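Geranyltranstransferase (Marinomonas sp. MED121, PDB 4F62) probably catalyses the head-to-tail condensation of isopentenyl diphosphate with allylic diphosphates to build short polyprenyl diphosphates, as a putative farnesyl-diphosphate synthase. Local coordinates at residues Asp17-Asp26 / His34-Phe42. Residues are numbered along the deposited sequence; the frame is centred on the assembly and turned at random. Where two conformers were deposited one is given.
Sequences DQYLEQQLSD and HNAMRYSLF
Helical residues 17-23 and the loop 24-26 run antiparallel to 34-42, from D17 opposite F42, CA atoms 7.8 Å apart, to L24 opposite H34. L24, at the centre of an inverse gamma turn, has CG anti to the backbone N (chi1 -165°), which carries its two methyls across to the second helix. There CD2 lies 3.6 Å from CG of R38, while CD1 touches CE of M37 at 3.8 Å and CD2 of the H34 imidazole. Further along, L20 CD1 meets L41 CD2. R38, in the conformer described here (two were deposited), stretches from CG to NE over L24 and links three residues of the other segment. Its NH1 approaches D26 OD1 at 3.0 Å nearly along the C-O axis, 26° out of the guanidinium plane, and the two charged planes stand almost perpendicular; the same NH1 makes a weak bond to L24 O. The E21 chain, bent at chi2, brings OE1 to 3.4 Å from R38 NE, completing a salt-bridge network in this conformer. F42 puts CZ 3.9 Å from L20 CB and 4.0 Å from E21 CG, with CE1 beside D17 O. Replacing F42 by an alanine removes the ring and would probably leave a gap beside L20 CB and E21 CG. D17 itself is salt-bridged to R47, which also bonds L41 O. At the other end, R150 of the second subunit donates a hydrogen bond to S25 O and packs on L24. Helices 65-86 and 108-126 lie beneath L20, L24 and M37; this antiparallel helical hairpin packs on the helical core of the all-alpha isoprenoid synthase fold, next to the second subunit.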
loop_
_atom_site.group_PDB
_atom_site.type_symbol
_atom_site.label_atom_id
_atom_site.label_comp_id
_atom_site.label_asym_id
_atom_site.label_seq_id
_atom_site.Cartn_x
_atom_site.Cartn_y
_atom_site.Cartn_z
ATOM N N ASP A 17 -16.951 -10.095 5.355
ATOM C CA ASP A 17 -17.716 -8.856 5.264
ATOM C C ASP A 17 -17.872 -8.152 6.617
ATOM O O ASP A 17 -17.642 -6.950 6.724
ATOM C CB ASP A 17 -19.089 -9.105 4.637
ATOM C CG ASP A 17 -19.007 -9.370 3.133
ATOM O OD1 ASP A 17 -17.893 -9.286 2.569
ATOM O OD2 ASP A 17 -20.062 -9.652 2.527
ATOM N N GLN A 18 -18.282 -8.900 7.637
ATOM C CA GLN A 18 -18.360 -8.358 8.993
ATOM C C GLN A 18 -17.003 -7.849 9.476
ATOM O O GLN A 18 -16.915 -6.803 10.118
ATOM C CB GLN A 18 -18.872 -9.410 9.976
ATOM C CG GLN A 18 -20.374 -9.557 10.027
ATOM C CD GLN A 18 -20.797 -10.642 11.004
ATOM O OE1 GLN A 18 -21.004 -10.378 12.191
ATOM N NE2 GLN A 18 -20.904 -11.876 10.511
ATOM N N TYR A 19 -15.945 -8.592 9.178
ATOM C CA TYR A 19 -14.617 -8.228 9.653
ATOM C C TYR A 19 -14.121 -6.950 8.971
ATOM O O TYR A 19 -13.582 -6.062 9.623
ATOM C CB TYR A 19 -13.646 -9.381 9.402
ATOM C CG TYR A 19 -12.242 -9.149 9.904
ATOM C CD1 TYR A 19 -11.909 -9.400 11.230
ATOM C CD2 TYR A 19 -11.242 -8.710 9.045
ATOM C CE1 TYR A 19 -10.617 -9.207 11.686
ATOM C CE2 TYR A 19 -9.951 -8.503 9.492
ATOM C CZ TYR A 19 -9.641 -8.752 10.805
ATOM O OH TYR A 19 -8.352 -8.556 11.256
ATOM N N LEU A 20 -14.305 -6.860 7.656
ATOM C CA LEU A 20 -13.973 -5.632 6.933
ATOM C C LEU A 20 -14.711 -4.434 7.543
ATOM O O LEU A 20 -14.099 -3.402 7.823
ATOM C CB LEU A 20 -14.299 -5.763 5.437
ATOM C CG LEU A 20 -13.307 -6.557 4.593
ATOM C CD1 LEU A 20 -13.979 -7.002 3.284
ATOM C CD2 LEU A 20 -12.044 -5.711 4.320
ATOM N N GLU A 21 -16.015 -4.599 7.772
ATOM C CA GLU A 21 -16.850 -3.556 8.350
ATOM C C GLU A 21 -16.329 -3.098 9.702
ATOM O O GLU A 21 -16.268 -1.898 9.978
ATOM C CB GLU A 21 -18.295 -4.052 8.511
ATOM C CG GLU A 21 -19.311 -3.269 7.709
ATOM C CD GLU A 21 -19.378 -1.805 8.105
ATOM O OE1 GLU A 21 -19.489 -0.949 7.197
ATOM O OE2 GLU A 21 -19.327 -1.511 9.320
ATOM N N GLN A 22 -15.968 -4.059 10.547
ATOM C CA GLN A 22 -15.458 -3.748 11.876
ATOM C C GLN A 22 -14.120 -3.018 11.783
ATOM O O GLN A 22 -13.923 -2.013 12.451
ATOM C CB GLN A 22 -15.312 -5.020 12.719
ATOM C CG GLN A 22 -16.630 -5.600 13.216
ATOM C CD GLN A 22 -16.570 -7.113 13.425
ATOM O OE1 GLN A 22 -15.515 -7.737 13.265
ATOM N NE2 GLN A 22 -17.709 -7.708 13.772
ATOM N N GLN A 23 -13.206 -3.506 10.948
ATOM C CA GLN A 23 -11.878 -2.907 10.881
ATOM C C GLN A 23 -11.861 -1.527 10.214
ATOM O O GLN A 23 -11.013 -0.693 10.536
ATOM C CB GLN A 23 -10.881 -3.851 10.193
ATOM C CG GLN A 23 -10.746 -5.191 10.896
ATOM C CD GLN A 23 -10.237 -5.040 12.323
ATOM O OE1 GLN A 23 -9.286 -4.303 12.577
ATOM N NE2 GLN A 23 -10.878 -5.733 13.260
ATOM N N LEU A 24 -12.769 -1.291 9.270
ATOM C CA LEU A 24 -12.849 0.030 8.651
ATOM C C LEU A 24 -13.526 0.963 9.649
ATOM O O LEU A 24 -14.678 1.349 9.465
ATOM C CB LEU A 24 -13.627 -0.006 7.326
ATOM C CG LEU A 24 -13.474 1.223 6.408
ATOM C CD1 LEU A 24 -12.010 1.472 6.088
ATOM C CD2 LEU A 24 -14.252 1.063 5.112
ATOM N N SER A 25 -12.796 1.308 10.710
ATOM C CA SER A 25 -13.331 2.079 11.831
ATOM C C SER A 25 -13.672 3.513 11.430
ATOM O O SER A 25 -13.009 4.123 10.577
ATOM C CB SER A 25 -12.321 2.106 12.978
ATOM O OG SER A 25 -11.085 2.646 12.534
ATOM N N ASP A 26 -14.712 4.049 12.054
ATOM C CA ASP A 26 -15.148 5.411 11.782
ATOM C C ASP A 26 -14.085 6.447 12.149
ATOM O O ASP A 26 -13.386 6.322 13.157
ATOM C CB ASP A 26 -16.463 5.712 12.517
ATOM C CG ASP A 26 -17.663 5.087 11.836
ATOM O OD1 ASP A 26 -17.554 4.741 10.641
ATOM O OD2 ASP A 26 -18.718 4.957 12.490
ATOM N N HIS A 34 -14.441 7.309 3.303
ATOM C CA HIS A 34 -14.948 6.014 3.735
ATOM C C HIS A 34 -16.200 5.631 2.960
ATOM O O HIS A 34 -16.424 4.454 2.681
ATOM C CB HIS A 34 -15.253 6.026 5.236
ATOM C CG HIS A 34 -14.021 5.922 6.097
ATOM N ND1 HIS A 34 -14.045 6.242 7.439
ATOM C CD2 HIS A 34 -12.770 5.526 5.819
ATOM C CE1 HIS A 34 -12.834 6.050 7.950
ATOM N NE2 HIS A 34 -12.041 5.614 6.981
ATOM N N ASN A 35 -17.030 6.618 2.640
ATOM C CA ASN A 35 -18.218 6.354 1.834
ATOM C C ASN A 35 -17.844 5.710 0.505
ATOM O O ASN A 35 -18.394 4.674 0.137
ATOM C CB ASN A 35 -19.019 7.634 1.623
ATOM C CG ASN A 35 -19.771 8.050 2.872
ATOM O OD1 ASN A 35 -20.003 7.226 3.767
ATOM N ND2 ASN A 35 -20.159 9.325 2.943
ATOM N N ALA A 36 -16.872 6.299 -0.186
ATOM C CA ALA A 36 -16.404 5.761 -1.457
ATOM C C ALA A 36 -15.744 4.395 -1.281
ATOM O O ALA A 36 -15.959 3.489 -2.089
ATOM C CB ALA A 36 -15.446 6.732 -2.120
ATOM N N MET A 37 -14.939 4.251 -0.230
ATOM C CA MET A 37 -14.277 2.984 0.064
ATOM C C MET A 37 -15.292 1.881 0.276
ATOM O O MET A 37 -15.159 0.790 -0.277
ATOM C CB MET A 37 -13.390 3.102 1.308
ATOM C CG MET A 37 -12.059 3.805 1.072
ATOM S SD MET A 37 -11.154 4.087 2.616
ATOM C CE MET A 37 -10.296 2.525 2.827
ATOM N N ARG A 38 -16.308 2.173 1.081
ATOM C CA ARG A 38 -17.346 1.199 1.400
ATOM C C ARG A 38 -18.193 0.841 0.185
ATOM O O ARG A 38 -18.591 -0.313 0.021
ATOM C CB ARG A 38 -18.249 1.714 2.529
ATOM C CG ARG A 38 -17.581 1.717 3.902
ATOM C CD ARG A 38 -18.567 2.039 5.015
ATOM N NE ARG A 38 -17.928 1.998 6.330
ATOM C CZ ARG A 38 -17.665 3.070 7.077
ATOM N NH1 ARG A 38 -17.074 2.927 8.257
ATOM N NH2 ARG A 38 -18.001 4.282 6.651
ATOM N N TYR A 39 -18.477 1.834 -0.652
ATOM C CA TYR A 39 -19.285 1.621 -1.854
ATOM C C TYR A 39 -18.617 0.568 -2.737
ATOM O O TYR A 39 -19.283 -0.271 -3.326
ATOM C CB TYR A 39 -19.495 2.928 -2.632
ATOM C CG TYR A 39 -20.242 2.731 -3.932
ATOM C CD1 TYR A 39 -21.553 2.266 -3.935
ATOM C CD2 TYR A 39 -19.639 3.003 -5.157
ATOM C CE1 TYR A 39 -22.248 2.075 -5.117
ATOM C CE2 TYR A 39 -20.329 2.814 -6.352
ATOM C CZ TYR A 39 -21.634 2.350 -6.322
ATOM O OH TYR A 39 -22.337 2.156 -7.492
ATOM N N SER A 40 -17.290 0.595 -2.778
ATOM C CA SER A 40 -16.529 -0.352 -3.590
ATOM C C SER A 40 -16.316 -1.721 -2.936
ATOM O O SER A 40 -16.384 -2.755 -3.610
ATOM C CB SER A 40 -15.186 0.258 -3.989
ATOM O OG SER A 40 -15.383 1.309 -4.924
ATOM N N LEU A 41 -16.051 -1.732 -1.634
ATOM C CA LEU A 41 -15.858 -2.989 -0.916
ATOM C C LEU A 41 -17.119 -3.829 -0.845
ATOM O O LEU A 41 -17.029 -5.054 -0.843
ATOM C CB LEU A 41 -15.364 -2.739 0.513
ATOM C CG LEU A 41 -13.869 -2.701 0.780
ATOM C CD1 LEU A 41 -13.619 -2.308 2.235
ATOM C CD2 LEU A 41 -13.244 -4.059 0.467
ATOM N N PHE A 42 -18.288 -3.187 -0.776
ATOM C CA PHE A 42 -19.533 -3.911 -0.484
ATOM C C PHE A 42 -20.581 -3.933 -1.602
ATOM O O PHE A 42 -20.985 -2.896 -2.118
ATOM C CB PHE A 42 -20.140 -3.408 0.829
ATOM C CG PHE A 42 -19.235 -3.601 2.014
ATOM C CD1 PHE A 42 -18.897 -4.880 2.441
ATOM C CD2 PHE A 42 -18.716 -2.511 2.703
ATOM C CE1 PHE A 42 -18.050 -5.070 3.528
ATOM C CE2 PHE A 42 -17.873 -2.691 3.795
ATOM C CZ PHE A 42 -17.541 -3.970 4.208
#